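Local coordinates for acetylene hydratase Ahy (Pelobacter acetylenicus, PDB 2E7Z), which catalyses the hydration of acetylene to acetaldehyde, using a tungsten-bis(molybdopterin guanine dinucleotide) cofactor and a [4Fe-4S] cluster, at residues G642-V647 / R653-L658; S128-S133 / K402-K407; D704-P709 / G718-K723; E346-Q351 / L360-M365. All coordinates share one frame; numbering follows the deposited sequence.

Contact 1 (G642-V647 / R653-L658); sequences GEWIWV and RLKLLL
Ile645 pairs with Leu656, and Val647 with Leu654, as hydrogen-bonded antiparallel pairs of a beta hairpin; Ile645 N reaches Leu656 O at 2.8 Å and Val647 N reaches Leu654 O at 2.9 Å, both bonds close to straight. The side chains of these four residues pack tightly on the buried face, where Val647 CB touches Leu654 CD2 at 3.8 Å and Val647 CG2 meets Leu656 CD1 at 4.0 Å. The other face, with Trp644, Trp646, Lys655 and Leu657, is partly exposed to solvent, and exposed Arg653 stands at its end. Trp646 is sandwiched: the Arg653 guanidinium lies flat over one side of its ring, centres 3.6 Å apart and planes at 9°, a stack that is also a cation-pi contact, while Lys655 CB sits over the opposite side, 4.0 Å from the six-membered ring centroid. The extended arm of Arg653 from CG to NE carries its charge along the indole, and NH1 also bonds Tyr725 OH. Replacing Trp646 with an alanine would probably leave the guanidinium without its aromatic platform, held mainly through Tyr725, and uncover Lys655 CB. Farther along, Leu657 CD1 makes a CH-pi contact over the Trp644 five-membered ring, 3.8 Å from its centroid. In the mixed sheet of the molybdopterin dinucleotide-binding domain, the hairpin lies between strands 720-726 and 626-629, and Ile669 and Ile671 of strand 668-671 cover the buried face.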
loop_
_atom_site.group_PDB
_atom_site.type_symbol
_atom_site.label_atom_id
_atom_site.label_comp_id
_atom_site.label_asym_id
_atom_site.label_seq_id
_atom_site.Cartn_x
_atom_site.Cartn_y
_atom_site.Cartn_z
ATOM N N GLY A 642 15.020 -14.436 -23.080
ATOM C CA GLY A 642 14.829 -13.420 -24.122
ATOM C C GLY A 642 13.742 -13.645 -25.158
ATOM O O GLY A 642 13.669 -12.912 -26.141
ATOM N N GLU A 643 12.864 -14.620 -24.926
ATOM C CA GLU A 643 11.741 -14.855 -25.837
ATOM C C GLU A 643 10.396 -14.632 -25.122
ATOM O O GLU A 643 10.311 -14.814 -23.910
ATOM C CB GLU A 643 11.819 -16.260 -26.453
ATOM C CG GLU A 643 13.168 -16.613 -27.121
ATOM C CD GLU A 643 13.558 -15.683 -28.256
ATOM O OE1 GLU A 643 12.657 -15.197 -28.983
ATOM O OE2 GLU A 643 14.781 -15.450 -28.429
ATOM N N TRP A 644 9.375 -14.243 -25.886
ATOM C CA TRP A 644 8.033 -13.950 -25.329
ATOM C C TRP A 644 7.258 -15.202 -24.947
ATOM O O TRP A 644 7.226 -16.182 -25.709
ATOM C CB TRP A 644 7.236 -13.108 -26.321
ATOM C CG TRP A 644 7.756 -11.696 -26.424
ATOM C CD1 TRP A 644 8.754 -11.241 -27.241
ATOM C CD2 TRP A 644 7.326 -10.566 -25.648
ATOM N NE1 TRP A 644 8.957 -9.891 -27.031
ATOM C CE2 TRP A 644 8.089 -9.454 -26.064
ATOM C CE3 TRP A 644 6.358 -10.383 -24.646
ATOM C CZ2 TRP A 644 7.922 -8.175 -25.510
ATOM C CZ3 TRP A 644 6.188 -9.112 -24.098
ATOM C CH2 TRP A 644 6.966 -8.026 -24.538
ATOM N N ILE A 645 6.618 -15.152 -23.777
ATOM C CA ILE A 645 5.892 -16.290 -23.252
ATOM C C ILE A 645 4.540 -15.831 -22.703
ATOM O O ILE A 645 4.342 -14.641 -22.436
ATOM C CB ILE A 645 6.677 -17.026 -22.122
ATOM C CG1 ILE A 645 6.997 -16.105 -20.940
ATOM C CG2 ILE A 645 7.991 -17.623 -22.639
ATOM C CD1 ILE A 645 7.383 -16.852 -19.674
ATOM N N TRP A 646 3.618 -16.777 -22.531
ATOM C CA TRP A 646 2.470 -16.558 -21.672
ATOM C C TRP A 646 2.762 -17.166 -20.304
ATOM O O TRP A 646 3.357 -18.244 -20.186
ATOM C CB TRP A 646 1.228 -17.230 -22.256
ATOM C CG TRP A 646 0.727 -16.639 -23.522
ATOM C CD1 TRP A 646 0.883 -17.147 -24.795
ATOM C CD2 TRP A 646 -0.051 -15.442 -23.658
ATOM N NE1 TRP A 646 0.257 -16.323 -25.711
ATOM C CE2 TRP A 646 -0.333 -15.275 -25.034
ATOM C CE3 TRP A 646 -0.543 -14.496 -22.746
ATOM C CZ2 TRP A 646 -1.082 -14.191 -25.518
ATOM C CZ3 TRP A 646 -1.303 -13.427 -23.229
ATOM C CH2 TRP A 646 -1.553 -13.282 -24.607
ATOM N N VAL A 647 2.325 -16.483 -19.258
ATOM C CA VAL A 647 2.334 -17.066 -17.929
ATOM C C VAL A 647 0.871 -17.146 -17.529
ATOM O O VAL A 647 0.156 -16.143 -17.569
ATOM C CB VAL A 647 3.156 -16.230 -16.929
ATOM C CG1 VAL A 647 3.098 -16.849 -15.546
ATOM C CG2 VAL A 647 4.610 -16.116 -17.428
ATOM N N ARG A 653 -4.173 -15.237 -17.859
ATOM C CA ARG A 653 -2.777 -15.245 -18.320
ATOM C C ARG A 653 -2.313 -13.839 -18.690
ATOM O O ARG A 653 -3.132 -12.943 -18.890
ATOM C CB ARG A 653 -2.588 -16.173 -19.535
ATOM C CG ARG A 653 -3.292 -15.698 -20.783
ATOM C CD ARG A 653 -3.084 -16.684 -21.910
ATOM N NE ARG A 653 -3.583 -16.126 -23.158
ATOM C CZ ARG A 653 -3.523 -16.763 -24.325
ATOM N NH1 ARG A 653 -2.982 -17.989 -24.375
ATOM N NH2 ARG A 653 -3.997 -16.187 -25.429
ATOM N N LEU A 654 -0.999 -13.653 -18.720
ATOM C CA LEU A 654 -0.433 -12.417 -19.248
ATOM C C LEU A 654 0.792 -12.748 -20.083
ATOM O O LEU A 654 1.393 -13.820 -19.918
ATOM C CB LEU A 654 -0.036 -11.424 -18.151
ATOM C CG LEU A 654 1.230 -11.652 -17.303
ATOM C CD1 LEU A 654 1.418 -10.483 -16.329
ATOM C CD2 LEU A 654 1.164 -12.968 -16.524
ATOM N N LYS A 655 1.170 -11.810 -20.951
ATOM C CA LYS A 655 2.239 -12.002 -21.925
ATOM C C LYS A 655 3.480 -11.272 -21.453
ATOM O O LYS A 655 3.410 -10.082 -21.124
ATOM C CB LYS A 655 1.789 -11.439 -23.256
ATOM C CG LYS A 655 2.840 -11.575 -24.370
ATOM C CD LYS A 655 2.371 -10.990 -25.682
ATOM C CE LYS A 655 3.464 -11.105 -26.731
ATOM N NZ LYS A 655 3.073 -10.533 -28.056
ATOM N N LEU A 656 4.613 -11.972 -21.440
ATOM C CA LEU A 656 5.829 -11.395 -20.884
ATOM C C LEU A 656 7.066 -11.816 -21.647
ATOM O O LEU A 656 7.069 -12.844 -22.321
ATOM C CB LEU A 656 5.986 -11.830 -19.434
ATOM C CG LEU A 656 4.840 -11.468 -18.491
ATOM C CD1 LEU A 656 5.018 -12.192 -17.183
ATOM C CD2 LEU A 656 4.785 -9.960 -18.283
ATOM N N LEU A 657 8.116 -11.015 -21.528
ATOM C CA LEU A 657 9.427 -11.394 -22.055
ATOM C C LEU A 657 10.193 -12.144 -20.968
ATOM O O LEU A 657 10.436 -11.612 -19.912
ATOM C CB LEU A 657 10.176 -10.121 -22.433
ATOM C CG LEU A 657 11.541 -10.315 -23.091
ATOM C CD1 LEU A 657 11.390 -10.947 -24.468
ATOM C CD2 LEU A 657 12.216 -8.968 -23.184
ATOM N N LEU A 658 10.465 -13.378 -21.344
ATOM C CA LEU A 658 11.291 -14.213 -20.611
ATOM C C LEU A 658 12.676 -13.639 -20.714
ATOM O O LEU A 658 13.197 -13.364 -21.808
ATOM C CB LEU A 658 11.254 -15.607 -21.202
ATOM C CG LEU A 658 11.925 -16.604 -20.287
ATOM C CD1 LEU A 658 11.281 -16.598 -18.891
ATOM C CD2 LEU A 658 11.826 -17.958 -20.932
#

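Contact 2 (S128-S133 / K402-K407); sequences SPNWTS and KPYPVK
Tyr404 OH donates a hydrogen bond to the backbone O of Leu350 and also meets the amide end of Asn130, the modelled OD1 lying 2.9 Å from Tyr404 OH. The amide approaches at the ring edge, near its plane, with the two flat groups turned 32° apart; the modelled orientation of the amide is doubtful. On the Asn130 side the backbone is tightly folded. Ser128 OG accepts from Asn130 N at 3.0 Å, an ST turn, and also bonds Leu103 O; Trp131 N then reaches back to Pro129 O at 2.9 Å, making Asn130 the centre of an inverse gamma turn. With an alanine here, the Tyr404 hydroxyl would probably lose its neighbour on this side and a gap would open between the two segments. The contact joins segment 128-133, which carries edge strand 131-132 beside strand 103-107, to the loop between helix 391-400 and strand 408-412, whose Val406 packs on that helix.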
loop_
_atom_site.group_PDB
_atom_site.type_symbol
_atom_site.label_atom_id
_atom_site.label_comp_id
_atom_site.label_asym_id
_atom_site.label_seq_id
_atom_site.Cartn_x
_atom_site.Cartn_y
_atom_site.Cartn_z
ATOM N N SER A 128 -21.751 8.207 1.472
ATOM C CA SER A 128 -21.138 6.992 0.911
ATOM C C SER A 128 -20.012 6.464 1.790
ATOM O O SER A 128 -19.027 7.158 2.033
ATOM C CB SER A 128 -20.508 7.203 -0.476
ATOM O OG SER A 128 -20.012 5.913 -0.835
ATOM N N PRO A 129 -20.115 5.193 2.206
ATOM C CA PRO A 129 -19.027 4.546 2.902
ATOM C C PRO A 129 -18.041 3.862 1.945
ATOM O O PRO A 129 -17.047 3.278 2.386
ATOM C CB PRO A 129 -19.769 3.452 3.684
ATOM C CG PRO A 129 -20.804 2.996 2.691
ATOM C CD PRO A 129 -21.279 4.294 2.043
ATOM N N ASN A 130 -18.328 3.893 0.644
ATOM C CA ASN A 130 -17.619 3.001 -0.283
ATOM C C ASN A 130 -16.287 3.523 -0.849
ATOM O O ASN A 130 -16.116 3.695 -2.060
ATOM C CB ASN A 130 -18.584 2.482 -1.334
ATOM C CG ASN A 130 -19.602 1.506 -0.732
ATOM O OD1 ASN A 130 -20.810 1.574 -1.035
ATOM N ND2 ASN A 130 -19.136 0.661 0.179
ATOM N N TRP A 131 -15.374 3.788 0.080
ATOM C CA TRP A 131 -14.008 4.185 -0.212
ATOM C C TRP A 131 -13.093 2.989 -0.118
ATOM O O TRP A 131 -13.182 2.229 0.897
ATOM C CB TRP A 131 -13.547 5.222 0.815
ATOM C CG TRP A 131 -12.175 5.750 0.549
ATOM C CD1 TRP A 131 -11.889 6.846 -0.201
ATOM C CD2 TRP A 131 -10.923 5.252 1.053
ATOM N NE1 TRP A 131 -10.523 7.042 -0.233
ATOM C CE2 TRP A 131 -9.910 6.100 0.549
ATOM C CE3 TRP A 131 -10.559 4.194 1.905
ATOM C CZ2 TRP A 131 -8.557 5.925 0.840
ATOM C CZ3 TRP A 131 -9.192 4.005 2.196
ATOM C CH2 TRP A 131 -8.208 4.887 1.675
ATOM N N THR A 132 -12.222 2.812 -1.110
ATOM C CA THR A 132 -11.190 1.823 -0.974
ATOM C C THR A 132 -9.915 2.392 -1.587
ATOM O O THR A 132 -9.900 3.537 -2.069
ATOM C CB THR A 132 -11.577 0.446 -1.550
ATOM O OG1 THR A 132 -10.662 -0.531 -1.048
ATOM C CG2 THR A 132 -11.547 0.412 -3.055
ATOM N N SER A 133 -8.852 1.606 -1.544
ATOM C CA SER A 133 -7.565 2.101 -1.960
ATOM C C SER A 133 -6.692 0.901 -2.247
ATOM O O SER A 133 -6.842 -0.158 -1.626
ATOM C CB SER A 133 -6.963 2.962 -0.837
ATOM O OG SER A 133 -5.659 3.427 -1.173
ATOM N N LYS A 402 -25.023 -6.454 -6.959
ATOM C CA LYS A 402 -25.303 -7.134 -5.676
ATOM C C LYS A 402 -24.126 -6.923 -4.740
ATOM O O LYS A 402 -22.965 -6.979 -5.185
ATOM C CB LYS A 402 -25.537 -8.622 -5.907
ATOM C CG LYS A 402 -26.815 -8.923 -6.691
ATOM C CD LYS A 402 -28.059 -8.594 -5.888
ATOM C CE LYS A 402 -29.317 -8.911 -6.705
ATOM N NZ LYS A 402 -30.416 -8.003 -6.344
ATOM N N PRO A 403 -24.410 -6.703 -3.441
ATOM C CA PRO A 403 -25.760 -6.702 -2.814
ATOM C C PRO A 403 -26.599 -5.486 -3.201
ATOM O O PRO A 403 -27.826 -5.490 -3.000
ATOM C CB PRO A 403 -25.438 -6.645 -1.312
ATOM C CG PRO A 403 -24.091 -5.953 -1.259
ATOM C CD PRO A 403 -23.335 -6.465 -2.464
ATOM N N TYR A 404 -25.958 -4.454 -3.751
ATOM C CA TYR A 404 -26.678 -3.304 -4.259
ATOM C C TYR A 404 -25.821 -2.616 -5.295
ATOM O O TYR A 404 -24.608 -2.867 -5.353
ATOM C CB TYR A 404 -27.051 -2.324 -3.133
ATOM C CG TYR A 404 -25.894 -1.809 -2.283
ATOM C CD1 TYR A 404 -25.071 -0.782 -2.740
ATOM C CD2 TYR A 404 -25.671 -2.324 -1.006
ATOM C CE1 TYR A 404 -24.026 -0.300 -1.973
ATOM C CE2 TYR A 404 -24.631 -1.852 -0.218
ATOM C CZ TYR A 404 -23.808 -0.830 -0.725
ATOM O OH TYR A 404 -22.789 -0.299 0.047
ATOM N N PRO A 405 -26.460 -1.787 -6.137
ATOM C CA PRO A 405 -25.661 -1.182 -7.198
ATOM C C PRO A 405 -24.695 -0.098 -6.775
ATOM O O PRO A 405 -25.014 0.749 -5.963
ATOM C CB PRO A 405 -26.712 -0.575 -8.143
ATOM C CG PRO A 405 -28.032 -1.053 -7.686
ATOM C CD PRO A 405 -27.901 -1.532 -6.287
ATOM N N VAL A 406 -23.513 -0.133 -7.375
ATOM C CA VAL A 406 -22.570 0.989 -7.350
ATOM C C VAL A 406 -22.483 1.459 -8.801
ATOM O O VAL A 406 -22.265 0.636 -9.703
ATOM C CB VAL A 406 -21.196 0.558 -6.837
ATOM C CG1 VAL A 406 -20.135 1.652 -7.071
ATOM C CG2 VAL A 406 -21.291 0.205 -5.363
ATOM N N LYS A 407 -22.746 2.746 -9.032
ATOM C CA LYS A 407 -22.959 3.268 -10.372
ATOM C C LYS A 407 -22.157 4.508 -10.667
ATOM O O LYS A 407 -22.139 4.918 -11.824
ATOM C CB LYS A 407 -24.459 3.560 -10.593
ATOM C CG LYS A 407 -25.268 2.264 -10.699
ATOM C CD LYS A 407 -25.021 1.553 -12.026
ATOM C CE LYS A 407 -25.875 0.303 -12.101
ATOM N NZ LYS A 407 -25.637 -0.330 -13.397
#

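Contact 3 (D704-P709 / G718-K723); sequences DWNLDP and GGILAK
Asn706 and Gly719 bring the two backbones nearest, with CA atoms 8.1 Å apart: a 3-10 turn at 704-706, closed by Leu707 N to Asp704 O at 3.0 Å, faces a corner where Gly718 and Gly719, both at positive phi, bend the chain into strand 720-723. The side chains span the remaining distance. Asn706 CG stands anti to the backbone N (chi1 -165°), which sends the amide across to Ile720 at about a right angle to that side chain; the modelled ND2 of Asn706 lies 3.7 Å from Ile720 CG1, and Ile720 CD1 is 4.0 Å from the Asn706 amide atom modelled as OD1. Because the amide may well be turned over, this is best read as van der Waals packing of its end on the isoleucine branch. Trp705 adds a thin contact, its CZ3 at the ring edge 4.3 Å from Gly719 O, while Asn706 CB lies over one face of the same indole. Both Trp705 O and Leu707 O bond Lys298 NZ. Gly719 lies about 9 Å, nearest atoms, from a bound molybdopterin guanine dinucleotide. Beyond the corner, strand 720-726 runs antiparallel between strands 644-648 and 596-600, and Ile720 packs on Leu598 of the latter.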
loop_
_atom_site.group_PDB
_atom_site.type_symbol
_atom_site.label_atom_id
_atom_site.label_comp_id
_atom_site.label_asym_id
_atom_site.label_seq_id
_atom_site.Cartn_x
_atom_site.Cartn_y
_atom_site.Cartn_z
ATOM N N ASP A 704 -12.854 -16.754 -2.926
ATOM C CA ASP A 704 -12.528 -16.890 -1.507
ATOM C C ASP A 704 -11.302 -17.764 -1.279
ATOM O O ASP A 704 -10.505 -17.488 -0.366
ATOM C CB ASP A 704 -13.724 -17.460 -0.731
ATOM C CG ASP A 704 -14.911 -16.522 -0.691
ATOM O OD1 ASP A 704 -14.737 -15.283 -0.814
ATOM O OD2 ASP A 704 -16.046 -17.035 -0.497
ATOM N N TRP A 705 -11.117 -18.800 -2.095
ATOM C CA TRP A 705 -9.954 -19.682 -1.897
ATOM C C TRP A 705 -8.628 -18.908 -1.947
ATOM O O TRP A 705 -7.673 -19.288 -1.263
ATOM C CB TRP A 705 -9.963 -20.875 -2.874
ATOM C CG TRP A 705 -9.687 -20.492 -4.293
ATOM C CD1 TRP A 705 -10.610 -20.299 -5.281
ATOM C CD2 TRP A 705 -8.404 -20.263 -4.885
ATOM N NE1 TRP A 705 -9.978 -19.954 -6.454
ATOM C CE2 TRP A 705 -8.624 -19.918 -6.243
ATOM C CE3 TRP A 705 -7.086 -20.317 -4.404
ATOM C CZ2 TRP A 705 -7.579 -19.600 -7.127
ATOM C CZ3 TRP A 705 -6.042 -20.007 -5.279
ATOM C CH2 TRP A 705 -6.291 -19.678 -6.631
ATOM N N ASN A 706 -8.572 -17.813 -2.721
ATOM C CA ASN A 706 -7.337 -17.038 -2.867
ATOM C C ASN A 706 -7.287 -15.757 -2.034
ATOM O O ASN A 706 -6.404 -14.922 -2.260
ATOM C CB ASN A 706 -7.081 -16.675 -4.344
ATOM C CG ASN A 706 -5.658 -16.194 -4.593
ATOM O OD1 ASN A 706 -5.424 -15.172 -5.277
ATOM N ND2 ASN A 706 -4.708 -16.910 -4.083
ATOM N N LEU A 707 -8.253 -15.585 -1.134
ATOM C CA LEU A 707 -8.275 -14.435 -0.207
ATOM C C LEU A 707 -7.841 -14.789 1.200
ATOM O O LEU A 707 -8.208 -15.841 1.729
ATOM C CB LEU A 707 -9.654 -13.755 -0.155
ATOM C CG LEU A 707 -10.185 -13.240 -1.506
ATOM C CD1 LEU A 707 -11.532 -12.557 -1.256
ATOM C CD2 LEU A 707 -9.209 -12.267 -2.176
ATOM N N ASP A 708 -7.043 -13.913 1.797
ATOM C CA ASP A 708 -6.797 -13.986 3.243
ATOM C C ASP A 708 -8.166 -13.980 3.933
ATOM O O ASP A 708 -8.974 -13.087 3.713
ATOM C CB ASP A 708 -5.921 -12.798 3.659
ATOM C CG ASP A 708 -5.621 -12.775 5.133
ATOM O OD1 ASP A 708 -6.379 -12.128 5.902
ATOM O OD2 ASP A 708 -4.598 -13.388 5.516
ATOM N N PRO A 709 -8.485 -15.037 4.709
ATOM C CA PRO A 709 -9.823 -15.147 5.292
ATOM C C PRO A 709 -10.244 -14.010 6.214
ATOM O O PRO A 709 -11.423 -13.682 6.275
ATOM C CB PRO A 709 -9.765 -16.485 6.058
ATOM C CG PRO A 709 -8.769 -17.277 5.324
ATOM C CD PRO A 709 -7.692 -16.254 4.939
ATOM N N GLY A 718 3.479 -16.455 -3.564
ATOM C CA GLY A 718 3.329 -17.882 -3.310
ATOM C C GLY A 718 1.858 -18.249 -3.396
ATOM O O GLY A 718 1.013 -17.393 -3.660
ATOM N N GLY A 719 1.552 -19.521 -3.190
ATOM C CA GLY A 719 0.172 -19.947 -2.959
ATOM C C GLY A 719 -0.690 -20.057 -4.189
ATOM O O GLY A 719 -1.887 -20.325 -4.090
ATOM N N ILE A 720 -0.059 -19.879 -5.338
ATOM C CA ILE A 720 -0.725 -19.953 -6.643
ATOM C C ILE A 720 0.203 -20.721 -7.571
ATOM O O ILE A 720 1.410 -20.495 -7.560
ATOM C CB ILE A 720 -0.969 -18.542 -7.254
ATOM C CG1 ILE A 720 -2.003 -17.740 -6.456
ATOM C CG2 ILE A 720 -1.421 -18.627 -8.704
ATOM C CD1 ILE A 720 -2.008 -16.264 -6.933
ATOM N N LEU A 721 -0.361 -21.613 -8.378
ATOM C CA LEU A 721 0.400 -22.340 -9.375
ATOM C C LEU A 721 0.224 -21.705 -10.749
ATOM O O LEU A 721 -0.834 -21.110 -11.073
ATOM C CB LEU A 721 -0.017 -23.818 -9.383
ATOM C CG LEU A 721 0.315 -24.604 -8.104
ATOM C CD1 LEU A 721 -0.563 -25.852 -7.989
ATOM C CD2 LEU A 721 1.811 -24.951 -8.030
ATOM N N ALA A 722 1.271 -21.826 -11.554
ATOM C CA ALA A 722 1.313 -21.260 -12.897
ATOM C C ALA A 722 2.029 -22.175 -13.891
ATOM O O ALA A 722 2.863 -23.014 -13.511
ATOM C CB ALA A 722 1.975 -19.892 -12.877
ATOM N N LYS A 723 1.705 -21.979 -15.166
ATOM C CA LYS A 723 2.464 -22.584 -16.256
ATOM C C LYS A 723 3.008 -21.485 -17.155
ATOM O O LYS A 723 2.458 -20.371 -17.200
ATOM C CB LYS A 723 1.598 -23.539 -17.080
ATOM C CG LYS A 723 0.410 -22.865 -17.771
ATOM C CD LYS A 723 -0.299 -23.793 -18.749
ATOM C CE LYS A 723 -1.293 -24.660 -18.049
ATOM N NZ LYS A 723 -2.331 -25.220 -18.985
#

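Contact 4 (E346-Q351 / L360-M365)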
loop_
_atom_site.group_PDB
_atom_site.type_symbol
_atom_site.label_atom_id
_atom_site.label_comp_id
_atom_site.label_asym_id
_atom_site.label_seq_id
_atom_site.Cartn_x
_atom_site.Cartn_y
_atom_site.Cartn_z
ATOM N N GLU A 346 -26.429 3.626 9.664
ATOM C CA GLU A 346 -27.049 2.842 8.596
ATOM C C GLU A 346 -26.166 2.775 7.356
ATOM O O GLU A 346 -26.044 1.710 6.744
ATOM C CB GLU A 346 -28.460 3.367 8.286
ATOM C CG GLU A 346 -29.458 3.193 9.437
ATOM C CD GLU A 346 -29.589 4.404 10.386
ATOM O OE1 GLU A 346 -28.656 5.252 10.535
ATOM O OE2 GLU A 346 -30.661 4.475 11.019
ATOM N N LYS A 347 -25.558 3.909 7.001
ATOM C CA LYS A 347 -24.638 3.943 5.851
ATOM C C LYS A 347 -23.299 3.223 6.155
ATOM O O LYS A 347 -22.752 2.513 5.300
ATOM C CB LYS A 347 -24.396 5.389 5.424
ATOM C CG LYS A 347 -25.635 6.129 4.919
ATOM C CD LYS A 347 -26.366 5.372 3.804
ATOM C CE LYS A 347 -27.546 6.175 3.264
ATOM N NZ LYS A 347 -28.379 5.430 2.282
ATOM N N LYS A 348 -22.782 3.385 7.377
ATOM C CA LYS A 348 -21.585 2.623 7.764
ATOM C C LYS A 348 -21.819 1.132 7.582
ATOM O O LYS A 348 -20.961 0.407 7.061
ATOM C CB LYS A 348 -21.145 2.938 9.200
ATOM C CG LYS A 348 -20.686 4.373 9.423
ATOM C CD LYS A 348 -19.923 4.476 10.709
ATOM C CE LYS A 348 -19.262 5.817 10.918
ATOM N NZ LYS A 348 -20.211 6.781 11.536
ATOM N N LYS A 349 -22.980 0.664 8.054
ATOM C CA LYS A 349 -23.304 -0.755 7.963
ATOM C C LYS A 349 -23.355 -1.298 6.533
ATOM O O LYS A 349 -23.100 -2.487 6.321
ATOM C CB LYS A 349 -24.617 -1.047 8.741
ATOM C CG LYS A 349 -24.486 -0.939 10.250
ATOM C CD LYS A 349 -25.855 -1.116 10.950
ATOM C CE LYS A 349 -26.541 0.233 11.183
ATOM N NZ LYS A 349 -27.978 0.140 11.576
ATOM N N LEU A 350 -23.630 -0.422 5.560
ATOM C CA LEU A 350 -23.764 -0.841 4.165
ATOM C C LEU A 350 -22.417 -1.008 3.497
ATOM O O LEU A 350 -22.342 -1.547 2.386
ATOM C CB LEU A 350 -24.526 0.191 3.324
ATOM C CG LEU A 350 -26.047 0.300 3.542
ATOM C CD1 LEU A 350 -26.623 1.448 2.714
ATOM C CD2 LEU A 350 -26.758 -1.003 3.237
ATOM N N GLN A 351 -21.356 -0.509 4.128
ATOM C CA GLN A 351 -20.039 -0.510 3.494
ATOM C C GLN A 351 -19.769 -1.848 2.840
ATOM O O GLN A 351 -19.843 -2.886 3.488
ATOM C CB GLN A 351 -18.967 -0.199 4.524
ATOM C CG GLN A 351 -17.586 0.087 3.873
ATOM C CD GLN A 351 -16.644 0.686 4.891
ATOM O OE1 GLN A 351 -16.508 0.157 6.000
ATOM N NE2 GLN A 351 -16.012 1.792 4.549
ATOM N N LEU A 360 -11.943 -4.922 7.998
ATOM C CA LEU A 360 -11.388 -3.596 7.715
ATOM C C LEU A 360 -12.434 -2.496 7.489
ATOM O O LEU A 360 -12.092 -1.320 7.261
ATOM C CB LEU A 360 -10.391 -3.702 6.557
ATOM C CG LEU A 360 -9.112 -4.527 6.854
ATOM C CD1 LEU A 360 -8.306 -4.834 5.600
ATOM C CD2 LEU A 360 -8.240 -3.874 7.982
ATOM N N THR A 361 -13.708 -2.880 7.570
ATOM C CA THR A 361 -14.815 -1.943 7.492
ATOM C C THR A 361 -15.026 -1.194 8.793
ATOM O O THR A 361 -14.467 -1.568 9.829
ATOM C CB THR A 361 -16.150 -2.615 7.103
ATOM O OG1 THR A 361 -16.611 -3.409 8.225
ATOM C CG2 THR A 361 -16.022 -3.474 5.827
ATOM N N TYR A 362 -15.858 -0.158 8.746
ATOM C CA TYR A 362 -16.314 0.478 9.998
ATOM C C TYR A 362 -16.785 -0.547 11.015
ATOM O O TYR A 362 -16.483 -0.425 12.220
ATOM C CB TYR A 362 -17.471 1.419 9.764
ATOM C CG TYR A 362 -17.114 2.709 9.074
ATOM C CD1 TYR A 362 -16.479 3.736 9.776
ATOM C CD2 TYR A 362 -17.468 2.922 7.739
ATOM C CE1 TYR A 362 -16.181 4.948 9.153
ATOM C CE2 TYR A 362 -17.144 4.130 7.084
ATOM C CZ TYR A 362 -16.519 5.134 7.808
ATOM O OH TYR A 362 -16.234 6.338 7.230
ATOM N N THR A 363 -17.549 -1.531 10.554
ATOM C CA THR A 363 -18.132 -2.498 11.502
ATOM C C THR A 363 -17.030 -3.335 12.148
ATOM O O THR A 363 -17.010 -3.544 13.367
ATOM C CB THR A 363 -19.118 -3.424 10.795
ATOM O OG1 THR A 363 -20.232 -2.647 10.376
ATOM C CG2 THR A 363 -19.570 -4.573 11.708
ATOM N N GLY A 364 -16.114 -3.856 11.337
ATOM C CA GLY A 364 -15.035 -4.681 11.878
ATOM C C GLY A 364 -14.104 -3.953 12.829
ATOM O O GLY A 364 -13.566 -4.551 13.763
ATOM N N MET A 365 -13.911 -2.654 12.606
ATOM C CA MET A 365 -12.997 -1.861 13.400
ATOM C C MET A 365 -13.707 -1.240 14.624
ATOM O O MET A 365 -13.068 -0.602 15.474
ATOM C CB MET A 365 -12.351 -0.773 12.508
ATOM C CG MET A 365 -11.572 -1.332 11.302
ATOM S SD MET A 365 -10.106 -2.223 11.828
ATOM C CE MET A 365 -9.031 -0.831 12.200
HETATM O O HOH W 1 -19.424 -1.558 8.066
#
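The start of a short, weakly bonded helix at about 362-365, with Thr361 at its N-cap, is gripped here by the residue that follows helix 345-350. Gln351 OE1 accepts from Tyr362 N at 2.8 Å, with the donor almost in line with the amide C=O, so a side-chain oxygen serves one of the backbone N-H groups at the helix start. With chi1 at -169° and the chain extended beyond CG, Gln351 reaches this far with its amide, whose plane lies only 14° from that of the Tyr362 ring and whose NE2 bonds Pro129 O. Thr361 OG1 makes the capping bond to Thr363 N, a weak one, and also bonds Pro358 O. Lys348 crosses the tyrosine at about a right angle, its CD over one face, 3.9 Å from the Tyr362 ring centroid, and a bend at the last torsion (chi4 86°) sends its NZ to the carbonyls of Leu343 and His340. A water bridges Lys348 O and Thr363 OG1, 2.7 Å from each. Tyr362 OH bonds His340 ND1, its ring meets that of Phe387 nearly parallel, and helix 118-126 contributes Arg120 and Asn124 against it.

From the N terminus, contact 2 opens first at 128-133 and closes only at 402-407, enclosing a very long loop; contact 4 lies wholly within that loop and shuts a short one between helix 345-350 and helix 362-365. The two meet in space, centres about 12 Å apart, since Leu350 and Gln351 reach Tyr404 and Pro129, so the end of helix 345-350 is tied both to segment 128-133 and to the loop 402-407. Contact 1 then closes a tight hairpin, and contact 3 closes a short loop between 704-709 and strand 720-726 near the C terminus. Strands 644-648 and 720-726 are sheet neighbours, Val647 CG1 lying 3.9 Å from Lys723 O.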